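Local coordinates for protein carboxylic ester hydrolase (Aspergillus niger, PDB 7K4O) that probably hydrolyses ester bonds of tannins, as a secreted serine esterase of the tannase family, to release gallic acid, at residues A[74-78]-A[125-129]; A[87-93]-A[113-119]; A[409-413]-A[484-489]. One frame throughout, in Å; residues are numbered along the deposited sequence.

Interaction 1: residues A[74-78]-A[125-129]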
ATOM      1  N   VAL A  74      16.832 -18.004  -4.258  1.00 20.65           N
ATOM      2  CA  VAL A  74      16.234 -16.671  -4.384  1.00 21.14           C
ATOM      3  C   VAL A  74      16.745 -16.076  -5.710  1.00 20.33           C
ATOM      4  O   VAL A  74      17.935 -16.206  -6.011  1.00 22.18           O
ATOM      5  CB  VAL A  74      16.621 -15.786  -3.195  1.00 20.99           C
ATOM      6  CG1 VAL A  74      15.928 -14.447  -3.299  1.00 21.51           C
ATOM      7  CG2 VAL A  74      16.317 -16.453  -1.842  1.00 21.53           C
ATOM      8  N   LEU A  75      15.870 -15.479  -6.474  1.00 20.83           N
ATOM      9  CA  LEU A  75      16.239 -14.754  -7.706  1.00 22.29           C
ATOM     10  C   LEU A  75      16.095 -13.244  -7.428  1.00 21.28           C
ATOM     11  O   LEU A  75      15.081 -12.773  -6.928  1.00 20.27           O
ATOM     12  CB  LEU A  75      15.327 -15.144  -8.863  1.00 22.62           C
ATOM     13  CG  LEU A  75      15.313 -16.630  -9.157  1.00 27.52           C
ATOM     14  CD1 LEU A  75      14.337 -16.950 -10.251  1.00 30.09           C
ATOM     15  CD2 LEU A  75      16.694 -17.135  -9.498  1.00 29.24           C
ATOM     16  N   LEU A  76      17.067 -12.489  -7.922  1.00 21.40           N
ATOM     17  CA  LEU A  76      16.967 -11.031  -7.985  1.00 20.74           C
ATOM     18  C   LEU A  76      16.969 -10.595  -9.447  1.00 19.75           C
ATOM     19  O   LEU A  76      17.624 -11.234 -10.293  1.00 20.43           O
ATOM     20  CB  LEU A  76      18.149 -10.391  -7.252  1.00 20.80           C
ATOM     21  CG  LEU A  76      18.317 -10.734  -5.778  1.00 21.44           C
ATOM     22  CD1 LEU A  76      19.450  -9.921  -5.196  1.00 21.90           C
ATOM     23  CD2 LEU A  76      17.033 -10.499  -4.991  1.00 21.07           C
ATOM     24  N   GLU A  77      16.259  -9.527  -9.705  1.00 20.95           N
ATOM     25  CA  GLU A  77      16.292  -8.871 -11.025  1.00 20.81           C
ATOM     26  C   GLU A  77      16.604  -7.402 -10.763  1.00 22.32           C
ATOM     27  O   GLU A  77      15.890  -6.768  -9.999  1.00 21.11           O
ATOM     28  CB  GLU A  77      14.987  -9.033 -11.809  1.00 20.18           C
ATOM     29  CG  GLU A  77      15.014  -8.325 -13.176  1.00 20.96           C
ATOM     30  CD  GLU A  77      13.920  -8.803 -14.135  1.00 25.82           C
ATOM     31  OE1 GLU A  77      13.335  -7.985 -14.850  1.00 23.99           O
ATOM     32  OE2 GLU A  77      13.573 -10.025 -14.046  1.00 26.86           O
ATOM     33  N   ILE A  78      17.633  -6.892 -11.445  1.00 20.06           N
ATOM     34  CA  ILE A  78      18.105  -5.512 -11.225  1.00 19.59           C
ATOM     35  C   ILE A  78      18.280  -4.892 -12.613  1.00 18.89           C
ATOM     36  O   ILE A  78      18.916  -5.516 -13.457  1.00 21.30           O
ATOM     37  CB  ILE A  78      19.428  -5.527 -10.417  1.00 19.85           C
ATOM     38  CG1 ILE A  78      19.182  -6.076  -8.988  1.00 21.42           C
ATOM     39  CG2 ILE A  78      20.035  -4.129 -10.335  1.00 22.11           C
ATOM     40  CD1 ILE A  78      20.451  -6.307  -8.196  1.00 21.87           C
ATOM     41  N   GLY A 125      10.289 -19.441  -5.910  1.00 25.08           N
ATOM     42  CA  GLY A 125      10.398 -20.333  -7.079  1.00 26.39           C
ATOM     43  C   GLY A 125      10.148 -19.640  -8.402  1.00 29.14           C
ATOM     44  O   GLY A 125       9.615 -20.299  -9.354  1.00 33.61           O
ATOM     45  N   GLY A 126      10.428 -18.362  -8.501  1.00 23.87           N
ATOM     46  CA  GLY A 126      10.241 -17.574  -9.722  1.00 24.38           C
ATOM     47  C   GLY A 126       9.516 -16.301  -9.444  1.00 25.35           C
ATOM     48  O   GLY A 126       8.698 -16.264  -8.521  1.00 25.10           O
ATOM     49  N   PHE A 127       9.751 -15.249 -10.226  1.00 24.08           N
ATOM     50  CA  PHE A 127       9.110 -13.951 -10.003  1.00 23.45           C
ATOM     51  C   PHE A 127       7.595 -14.042 -10.021  1.00 23.77           C
ATOM     52  O   PHE A 127       6.897 -13.261  -9.358  1.00 22.85           O
ATOM     53  CB  PHE A 127       9.628 -12.875 -10.972  1.00 24.96           C
ATOM     54  CG  PHE A 127      11.086 -12.606 -10.816  1.00 23.47           C
ATOM     55  CD1 PHE A 127      11.597 -11.910  -9.707  1.00 22.45           C
ATOM     56  CD2 PHE A 127      11.969 -13.030 -11.784  1.00 25.51           C
ATOM     57  CE1 PHE A 127      12.970 -11.760  -9.552  1.00 22.57           C
ATOM     58  CE2 PHE A 127      13.330 -12.863 -11.629  1.00 26.42           C
ATOM     59  CZ  PHE A 127      13.830 -12.193 -10.523  1.00 25.06           C
ATOM     60  N   SER A 128       7.026 -14.924 -10.852  1.00 25.56           N
ATOM     61  CA  SER A 128       5.551 -14.969 -10.989  1.00 27.57           C
ATOM     62  C   SER A 128       4.930 -15.906  -9.940  1.00 26.86           C
ATOM     63  O   SER A 128       3.740 -15.974  -9.901  1.00 28.85           O
ATOM     64  CB  SER A 128       5.173 -15.430 -12.392  1.00 32.58           C
ATOM     65  OG  SER A 128       5.613 -16.754 -12.550  1.00 34.59           O
ATOM     66  N   ASN A 129       5.712 -16.569  -9.112  1.00 25.03           N
ATOM     67  CA  ASN A 129       5.173 -17.402  -8.005  1.00 27.53           C
ATOM     68  C   ASN A 129       5.162 -16.574  -6.722  1.00 27.84           C
ATOM     69  O   ASN A 129       6.165 -15.914  -6.413  1.00 25.25           O
ATOM     70  CB  ASN A 129       5.999 -18.662  -7.834  1.00 29.46           C
ATOM     71  CG  ASN A 129       5.825 -19.561  -9.048  1.00 41.49           C
ATOM     72  OD1 ASN A 129       4.736 -19.626  -9.616  1.00 42.08           O
ATOM     73  ND2 ASN A 129       6.911 -20.126  -9.539  1.00 47.94           N
TER

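Interaction 2: residues A[87-93]-A[113-119]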
ATOM      1  N   GLN A  87      23.049   7.988 -11.710  1.00 20.48           N
ATOM      2  CA  GLN A  87      23.120   9.206 -10.853  1.00 21.37           C
ATOM      3  C   GLN A  87      23.301   8.831  -9.380  1.00 17.89           C
ATOM      4  O   GLN A  87      22.757   9.571  -8.518  1.00 20.26           O
ATOM      5  CB  GLN A  87      21.884  10.067 -11.094  1.00 23.59           C
ATOM      6  CG  GLN A  87      21.921  10.587 -12.522  1.00 28.69           C
ATOM      7  CD  GLN A  87      21.070  11.776 -12.864  1.00 43.28           C
ATOM      8  OE1 GLN A  87      19.954  11.942 -12.434  1.00 43.01           O
ATOM      9  NE2 GLN A  87      21.609  12.593 -13.750  1.00 60.82           N
ATOM     10  N   ASN A  88      24.018   7.774  -9.081  1.00 18.76           N
ATOM     11  CA  ASN A  88      24.404   7.440  -7.698  1.00 19.89           C
ATOM     12  C   ASN A  88      23.110   7.196  -6.895  1.00 19.60           C
ATOM     13  O   ASN A  88      23.011   7.626  -5.728  1.00 19.79           O
ATOM     14  CB  ASN A  88      25.304   8.491  -7.016  1.00 19.96           C
ATOM     15  CG  ASN A  88      26.696   8.534  -7.606  1.00 23.53           C
ATOM     16  OD1 ASN A  88      26.971   7.856  -8.601  1.00 25.40           O
ATOM     17  ND2 ASN A  88      27.613   9.177  -6.892  1.00 23.59           N
ATOM     18  N   ARG A  89      22.192   6.406  -7.474  1.00 18.69           N
ATOM     19  CA  ARG A  89      20.924   6.077  -6.815  1.00 18.42           C
ATOM     20  C   ARG A  89      20.690   4.575  -6.906  1.00 19.11           C
ATOM     21  O   ARG A  89      21.010   3.951  -7.925  1.00 19.46           O
ATOM     22  CB  ARG A  89      19.764   6.872  -7.414  1.00 21.14           C
ATOM     23  CG  ARG A  89      19.902   8.382  -7.213  1.00 22.03           C
ATOM     24  CD  ARG A  89      18.785   9.173  -7.925  1.00 21.60           C
ATOM     25  NE  ARG A  89      19.037  10.604  -7.755  1.00 22.28           N
ATOM     26  CZ  ARG A  89      19.043  11.504  -8.725  1.00 24.39           C
ATOM     27  NH1 ARG A  89      18.720  11.161  -9.958  1.00 23.68           N
ATOM     28  NH2 ARG A  89      19.429  12.753  -8.446  1.00 23.85           N
ATOM     29  N   TRP A  90      20.014   4.079  -5.873  1.00 19.50           N
ATOM     30  CA  TRP A  90      19.467   2.705  -5.798  1.00 19.60           C
ATOM     31  C   TRP A  90      17.962   2.851  -5.536  1.00 18.85           C
ATOM     32  O   TRP A  90      17.595   3.644  -4.655  1.00 18.85           O
ATOM     33  CB  TRP A  90      20.159   1.902  -4.680  1.00 19.20           C
ATOM     34  CG  TRP A  90      19.423   0.641  -4.357  1.00 16.32           C
ATOM     35  CD1 TRP A  90      18.515   0.456  -3.355  1.00 19.79           C
ATOM     36  CD2 TRP A  90      19.455  -0.595  -5.091  1.00 17.62           C
ATOM     37  NE1 TRP A  90      18.001  -0.837  -3.400  1.00 19.37           N
ATOM     38  CE2 TRP A  90      18.539  -1.483  -4.472  1.00 19.67           C
ATOM     39  CE3 TRP A  90      20.139  -1.039  -6.223  1.00 18.92           C
ATOM     40  CZ2 TRP A  90      18.321  -2.778  -4.926  1.00 20.75           C
ATOM     41  CZ3 TRP A  90      19.899  -2.314  -6.709  1.00 21.25           C
ATOM     42  CH2 TRP A  90      18.979  -3.173  -6.083  1.00 22.10           C
ATOM     43  N   LEU A  91      17.144   2.058  -6.194  1.00 18.75           N
ATOM     44  CA  LEU A  91      15.717   1.958  -5.880  1.00 18.85           C
ATOM     45  C   LEU A  91      15.350   0.482  -5.644  1.00 19.29           C
ATOM     46  O   LEU A  91      15.416  -0.334  -6.600  1.00 20.68           O
ATOM     47  CB  LEU A  91      14.850   2.518  -7.008  1.00 18.76           C
ATOM     48  CG  LEU A  91      13.361   2.439  -6.708  1.00 18.33           C
ATOM     49  CD1 LEU A  91      12.995   3.341  -5.579  1.00 20.40           C
ATOM     50  CD2 LEU A  91      12.505   2.763  -7.953  1.00 20.73           C
ATOM     51  N   SER A  92      14.910   0.189  -4.426  1.00 19.98           N
ATOM     52  CA  SER A  92      14.193  -1.075  -4.127  1.00 20.11           C
ATOM     53  C   SER A  92      12.724  -0.911  -4.525  1.00 18.21           C
ATOM     54  O   SER A  92      12.139   0.109  -4.276  1.00 18.87           O
ATOM     55  CB  SER A  92      14.313  -1.435  -2.630  1.00 19.38           C
ATOM     56  OG  SER A  92      15.587  -1.938  -2.307  1.00 20.85           O
ATOM     57  N   THR A  93      12.110  -1.983  -5.034  1.00 18.97           N
ATOM     58  CA  THR A  93      10.697  -2.047  -5.423  1.00 19.51           C
ATOM     59  C   THR A  93      10.123  -3.337  -4.836  1.00 19.20           C
ATOM     60  O   THR A  93      10.884  -4.260  -4.531  1.00 20.76           O
ATOM     61  CB  THR A  93      10.491  -2.014  -6.946  1.00 20.89           C
ATOM     62  OG1 THR A  93      10.989  -3.241  -7.489  1.00 20.72           O
ATOM     63  CG2 THR A  93      11.197  -0.827  -7.579  1.00 21.20           C
ATOM     64  N   TYR A 113      15.171   7.804 -13.321  1.00 21.61           N
ATOM     65  CA  TYR A 113      15.864   8.784 -12.443  1.00 21.93           C
ATOM     66  C   TYR A 113      17.315   8.362 -12.204  1.00 21.55           C
ATOM     67  O   TYR A 113      17.935   8.822 -11.237  1.00 24.58           O
ATOM     68  CB  TYR A 113      15.059   8.980 -11.160  1.00 22.80           C
ATOM     69  CG  TYR A 113      13.780   9.706 -11.392  1.00 22.40           C
ATOM     70  CD1 TYR A 113      13.738  11.073 -11.657  1.00 23.85           C
ATOM     71  CD2 TYR A 113      12.590   9.018 -11.502  1.00 23.37           C
ATOM     72  CE1 TYR A 113      12.538  11.710 -11.952  1.00 24.81           C
ATOM     73  CE2 TYR A 113      11.404   9.644 -11.848  1.00 24.86           C
ATOM     74  CZ  TYR A 113      11.363  11.007 -12.070  1.00 24.64           C
ATOM     75  OH  TYR A 113      10.195  11.661 -12.378  1.00 25.69           O
ATOM     76  N   GLY A 114      17.891   7.539 -13.072  1.00 21.37           N
ATOM     77  CA  GLY A 114      19.293   7.122 -12.984  1.00 22.62           C
ATOM     78  C   GLY A 114      19.606   6.247 -11.801  1.00 20.49           C
ATOM     79  O   GLY A 114      20.766   6.236 -11.331  1.00 20.48           O
ATOM     80  N   ALA A 115      18.609   5.467 -11.344  1.00 20.09           N
ATOM     81  CA  ALA A 115      18.796   4.511 -10.235  1.00 20.22           C
ATOM     82  C   ALA A 115      18.893   3.101 -10.765  1.00 19.62           C
ATOM     83  O   ALA A 115      18.025   2.671 -11.557  1.00 19.50           O
ATOM     84  CB  ALA A 115      17.686   4.633  -9.238  1.00 20.31           C
ATOM     85  N   ALA A 116      19.899   2.378 -10.292  1.00 18.69           N
ATOM     86  CA  ALA A 116      19.890   0.908 -10.310  1.00 18.33           C
ATOM     87  C   ALA A 116      18.638   0.492  -9.551  1.00 20.19           C
ATOM     88  O   ALA A 116      18.424   0.988  -8.441  1.00 20.80           O
ATOM     89  CB  ALA A 116      21.182   0.350  -9.757  1.00 19.89           C
ATOM     90  N   SER A 117      17.805  -0.347 -10.146  1.00 18.97           N
ATOM     91  CA  SER A 117      16.447  -0.627  -9.627  1.00 19.49           C
ATOM     92  C   SER A 117      16.269  -2.139  -9.475  1.00 20.18           C
ATOM     93  O   SER A 117      16.607  -2.899 -10.384  1.00 20.70           O
ATOM     94  CB  SER A 117      15.416  -0.070 -10.579  1.00 21.98           C
ATOM     95  OG  SER A 117      15.579   1.352 -10.743  1.00 22.86           O
ATOM     96  N   GLY A 118      15.847  -2.588  -8.301  1.00 19.70           N
ATOM     97  CA  GLY A 118      15.806  -4.024  -8.004  1.00 18.06           C
ATOM     98  C   GLY A 118      14.482  -4.549  -7.500  1.00 17.83           C
ATOM     99  O   GLY A 118      13.681  -3.832  -6.883  1.00 18.93           O
ATOM    100  N   MET A 119      14.298  -5.845  -7.743  1.00 18.46           N
ATOM    101  CA  MET A 119      13.197  -6.611  -7.137  1.00 19.15           C
ATOM    102  C   MET A 119      13.673  -8.023  -6.827  1.00 19.58           C
ATOM    103  O   MET A 119      14.693  -8.496  -7.356  1.00 19.90           O
ATOM    104  CB  MET A 119      11.996  -6.646  -8.081  1.00 19.54           C
ATOM    105  CG  MET A 119      12.230  -7.473  -9.320  1.00 21.07           C
ATOM    106  SD  MET A 119      10.728  -7.228 -10.392  1.00 24.33           S
ATOM    107  CE  MET A 119      11.130  -8.388 -11.668  1.00 27.32           C
TER

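Interaction 3: residues A[409-413]-A[484-489]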
ATOM      1  N   GLY A 409      16.813   9.492   7.715  1.00 20.53           N
ATOM      2  CA  GLY A 409      15.856   9.015   6.717  1.00 21.61           C
ATOM      3  C   GLY A 409      14.578   9.828   6.655  1.00 19.19           C
ATOM      4  O   GLY A 409      14.131  10.479   7.635  1.00 19.96           O
ATOM      5  N   LYS A 410      13.966   9.779   5.485  1.00 19.77           N
ATOM      6  CA  LYS A 410      12.716  10.497   5.141  0.51 19.86           C
ATOM      7  C   LYS A 410      11.664   9.521   4.612  1.00 20.26           C
ATOM      8  O   LYS A 410      12.012   8.570   3.888  1.00 19.69           O
ATOM      9  CB  LYS A 410      12.989  11.555   4.071  0.51 21.50           C
ATOM     10  CG  LYS A 410      14.045  12.583   4.430  0.51 22.86           C
ATOM     11  CD  LYS A 410      13.722  13.386   5.641  0.51 23.97           C
ATOM     12  CE  LYS A 410      14.481  14.705   5.680  0.51 26.53           C
ATOM     13  NZ  LYS A 410      15.923  14.499   5.956  0.51 24.90           N
ATOM     14  N   VAL A 411      10.392   9.798   4.919  1.00 20.01           N
ATOM     15  CA  VAL A 411       9.259   9.030   4.377  1.00 19.87           C
ATOM     16  C   VAL A 411       8.238   9.976   3.765  1.00 20.43           C
ATOM     17  O   VAL A 411       7.842  10.954   4.439  1.00 20.88           O
ATOM     18  CB  VAL A 411       8.602   8.151   5.461  1.00 21.46           C
ATOM     19  CG1 VAL A 411       7.369   7.442   4.937  1.00 21.51           C
ATOM     20  CG2 VAL A 411       9.601   7.162   6.053  1.00 21.43           C
ATOM     21  N   ILE A 412       7.754   9.619   2.599  1.00 21.27           N
ATOM     22  CA  ILE A 412       6.514  10.161   1.971  1.00 20.43           C
ATOM     23  C   ILE A 412       5.513   9.002   1.959  1.00 21.18           C
ATOM     24  O   ILE A 412       5.786   7.971   1.343  1.00 21.45           O
ATOM     25  CB  ILE A 412       6.753  10.710   0.547  1.00 21.88           C
ATOM     26  CG1 ILE A 412       7.639  11.942   0.579  1.00 22.68           C
ATOM     27  CG2 ILE A 412       5.424  10.954  -0.137  1.00 24.54           C
ATOM     28  CD1 ILE A 412       8.093  12.394  -0.776  1.00 26.83           C
ATOM     29  N   HIS A 413       4.435   9.172   2.691  1.00 21.46           N
ATOM     30  CA  HIS A 413       3.360   8.173   2.836  1.00 21.12           C
ATOM     31  C   HIS A 413       2.081   8.786   2.257  1.00 19.61           C
ATOM     32  O   HIS A 413       1.718   9.904   2.653  1.00 21.94           O
ATOM     33  CB  HIS A 413       3.266   7.855   4.317  1.00 21.89           C
ATOM     34  CG  HIS A 413       2.255   6.857   4.760  1.00 22.11           C
ATOM     35  ND1 HIS A 413       2.156   6.518   6.085  1.00 22.53           N
ATOM     36  CD2 HIS A 413       1.290   6.174   4.108  1.00 22.11           C
ATOM     37  CE1 HIS A 413       1.162   5.636   6.227  1.00 21.87           C
ATOM     38  NE2 HIS A 413       0.612   5.402   5.051  1.00 21.66           N
ATOM     39  N   VAL A 484      10.111  14.028  -6.173  1.00 21.92           N
ATOM     40  CA  VAL A 484       9.911  14.827  -4.941  1.00 20.88           C
ATOM     41  C   VAL A 484      10.855  14.319  -3.852  1.00 20.08           C
ATOM     42  O   VAL A 484      11.444  15.137  -3.094  1.00 22.95           O
ATOM     43  CB  VAL A 484       8.424  14.824  -4.531  1.00 22.69           C
ATOM     44  CG1 VAL A 484       8.211  15.376  -3.127  1.00 22.05           C
ATOM     45  CG2 VAL A 484       7.613  15.586  -5.565  1.00 25.24           C
ATOM     46  N   MET A 485      10.947  12.989  -3.707  1.00 21.62           N
ATOM     47  CA  MET A 485      11.820  12.371  -2.668  1.00 21.26           C
ATOM     48  C   MET A 485      13.284  12.705  -2.967  1.00 21.52           C
ATOM     49  O   MET A 485      14.004  13.066  -2.036  1.00 21.40           O
ATOM     50  CB  MET A 485      11.577  10.861  -2.595  1.00 21.45           C
ATOM     51  CG  MET A 485      12.386  10.217  -1.517  1.00 22.66           C
ATOM     52  SD  MET A 485      12.169  10.846   0.145  1.00 23.41           S
ATOM     53  CE  MET A 485      10.725   9.882   0.640  1.00 23.66           C
ATOM     54  N   ILE A 486      13.708  12.580  -4.209  1.00 21.73           N
ATOM     55  CA  ILE A 486      15.096  12.971  -4.571  1.00 19.94           C
ATOM     56  C   ILE A 486      15.322  14.427  -4.178  1.00 20.73           C
ATOM     57  O   ILE A 486      16.400  14.746  -3.619  1.00 23.22           O
ATOM     58  CB  ILE A 486      15.352  12.727  -6.055  1.00 21.15           C
ATOM     59  CG1 ILE A 486      15.480  11.233  -6.350  1.00 20.98           C
ATOM     60  CG2 ILE A 486      16.596  13.487  -6.496  1.00 22.64           C
ATOM     61  CD1 ILE A 486      15.323  10.905  -7.782  1.00 22.59           C
ATOM     62  N   ASP A 487      14.401  15.296  -4.540  1.00 22.90           N
ATOM     63  CA  ASP A 487      14.574  16.732  -4.216  1.00 24.55           C
ATOM     64  C   ASP A 487      14.692  16.950  -2.699  1.00 24.92           C
ATOM     65  O   ASP A 487      15.491  17.792  -2.236  1.00 23.94           O
ATOM     66  CB  ASP A 487      13.406  17.492  -4.792  1.00 22.91           C
ATOM     67  CG  ASP A 487      13.793  18.777  -5.503  1.00 33.77           C
ATOM     68  OD1 ASP A 487      14.998  19.015  -5.716  1.00 36.23           O
ATOM     69  OD2 ASP A 487      12.848  19.530  -5.805  1.00 37.59           O
ATOM     70  N   TRP A 488      13.916  16.223  -1.911  1.00 22.36           N
ATOM     71  CA  TRP A 488      13.944  16.321  -0.447  1.00 21.64           C
ATOM     72  C   TRP A 488      15.294  15.816   0.053  1.00 22.81           C
ATOM     73  O   TRP A 488      16.016  16.538   0.781  1.00 23.97           O
ATOM     74  CB  TRP A 488      12.774  15.558   0.134  1.00 23.72           C
ATOM     75  CG  TRP A 488      12.528  15.814   1.581  1.00 23.74           C
ATOM     76  CD1 TRP A 488      13.057  16.790   2.379  1.00 26.62           C
ATOM     77  CD2 TRP A 488      11.562  15.112   2.395  1.00 22.85           C
ATOM     78  NE1 TRP A 488      12.496  16.740   3.623  1.00 26.97           N
ATOM     79  CE2 TRP A 488      11.566  15.735   3.656  1.00 25.12           C
ATOM     80  CE3 TRP A 488      10.689  14.054   2.159  1.00 25.31           C
ATOM     81  CZ2 TRP A 488      10.720  15.324   4.693  1.00 26.45           C
ATOM     82  CZ3 TRP A 488       9.861  13.637   3.187  1.00 25.94           C
ATOM     83  CH2 TRP A 488       9.893  14.260   4.433  1.00 24.93           C
ATOM     84  N   VAL A 489      15.631  14.584  -0.261  1.00 20.87           N
ATOM     85  CA  VAL A 489      16.824  13.915   0.300  1.00 23.64           C
ATOM     86  C   VAL A 489      18.120  14.555  -0.227  1.00 24.58           C
ATOM     87  O   VAL A 489      19.032  14.807   0.583  1.00 23.29           O
ATOM     88  CB  VAL A 489      16.764  12.404  -0.029  1.00 23.28           C
ATOM     89  CG1 VAL A 489      18.101  11.771   0.282  1.00 23.96           C
ATOM     90  CG2 VAL A 489      15.643  11.722   0.737  1.00 24.71           C
TER

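Interaction 1: residues A[74-78]-A[125-129]
Leu75 and Gly126 bring their CA atoms to 6.9 Å of each other where strand 74-78 passes a type I beta turn running from Gly126 to Asn129. The strand belongs to the antiparallel part of the alpha/beta-hydrolase sheet, between strands 50-66 and 115-120, while the turn sits in the loop that follows strand 115-120. Phe127 carries the contact. Its CG lies beside its own backbone N, chi1 -62°, which swings the ring out of the turn to the strand. There the far end of the ring rests where successive residues of the strand meet: CZ lies 3.7 Å from Leu75 CB and 3.6 Å from Glu77 CB, and the carbonyl carbon of Leu76 lies at the ring edge, close to its plane. Phe127 CE1 also approaches Leu75 O at 3.5 Å. The alternation of the strand explains the choice of partners, because Leu75 and Glu77 point toward the turn whereas Leu76 points away, toward helix 144-169. One methyl of Leu75, CD1, reaches the backbone of the turn, 4.2 Å from Gly126 CA. Direct contact between the two segments is thus van der Waals packing, but Asp121 adds a polar bridge, one carboxylate oxygen accepting from Leu75 N and the other from Gly126 N. A glycan attached to the protein lies against this patch, with one N-acetylglucosamine touching Leu75 and Phe127 and another touching Glu77. Within the loop, Asn129 ND2 holds Gly125 O at 2.7 Å, approaching from above the carbonyl plane. The Glu77 carboxylate stands nearly perpendicular to the Phe127 ring, 83° between their planes; its OE1 is hydrogen-bonded to Trp79 NE1, and its OE2 lies 3.7 Å from Phe127 CE2.

Interaction 2: residues A[87-93]-A[113-119]
Gly118 O is gripped twice by Thr93: the backbone N donates from 3.1 Å, and the hydroxyl OG1 from 2.8 Å, tilted well above the carbonyl plane. The threonine torsion, chi1 69°, sets OG1 between its backbone N and carbonyl carbon, near enough for both donors to share one acceptor. These bonds belong to the parallel pairing of strands 89-93 and 115-119, joined by a beta-alpha-beta crossover through helix 108-111. Leu91 supplies its central bonds, its N donating to Ala116 O and its O accepting from Gly118 N. At the other end, a Schellman motif with Gly114 as its C-prime residue closes the helix, and Gly114 O accepts a nearly straight bond from Gln87 N. Arg89, extended from CG to NE, delivers NH1 to Tyr113 O at 2.8 Å, with the oxygen in the guanidinium plane; its NE is salt-bridged to Glu490. On the sheet face shared by Trp90 and Ala116, the indole lies along the neighbouring strand, with CE3 3.9 Å from Ala116 CB and CH2 3.8 Å from Gly118 CA. The indole is also tethered, NE1 donating to Ser92 OG at 2.9 Å.

Interaction 3: residues A[409-413]-A[484-489]
Helix 481-491 packs against the central sheet of the alpha/beta-hydrolase fold, and here its segment 484-489 lies over strand 410-413. The two axes run roughly antiparallel, at 153°, and approach to 9.7 Å, with side chains filling the interval. Trp488 spans much of the gap. The edge of its indole rests against the strand, CZ3 being 3.6 Å from Val411 O near the ring plane and also touching Ile412 CG1. Lys410 spreads its aliphatic chain over one indole face: CB sits above the six-membered ring, 3.9 Å from its centroid, in a CH-pi contact 14° off the normal. In the modelled conformer, one of two, the chain bends at chi2 and chi4, and CE follows the ring as far as NE1. The ammonium group is too distant from the five-membered ring for more than a weak cation-pi attraction, and NZ makes a weak hydrogen bond to Gly408 O. Met485 fills the neighbouring position. It leaves the helix with CG anti to the backbone N, chi1 -177°, then folds back through chi2 and chi3, which turns its methyl onto the strand; CE is 3.6 Å from Ile412 N and 3.7 Å from Ile412 CG1. Ile412 completes the apolar cluster by pointing toward the helix, its CD1 meeting Val484 CG1 at 3.8 Å. Strand 498-502 adds Leu498 beside Ile412 and Val484. Val411 points the other way, away from the helix. Farther along the chain from this strand come Ser421 and Ile422, which line the gallic acid pocket. A helix running roughly antiparallel to a strand of a parallel sheet region, packed on it through apolar side chains, is the usual layering of the alpha/beta-hydrolase fold.

All three contacts reach the same mixed sheet, but at different depths and by different chemistry. Interaction 1 lies on its antiparallel side, partly buried, with a glycan against it, and depends on one aromatic ring. Interaction 2 is buried and joins adjacent parallel strands mainly through backbone hydrogen bonds, whereas interaction 3, also buried, relies on side-chain packing of a helix on the sheet. Interactions 1 and 2 are continuous: strands 74-81 and 115-120 are neighbours, with Glu77 O 2.9 Å from Met119 N, probably hydrogen-bonded. Ile486, on helix 481-491, links interactions 2 and 3 by packing on Arg89 and Tyr113. Interactions 1 and 3 do not touch.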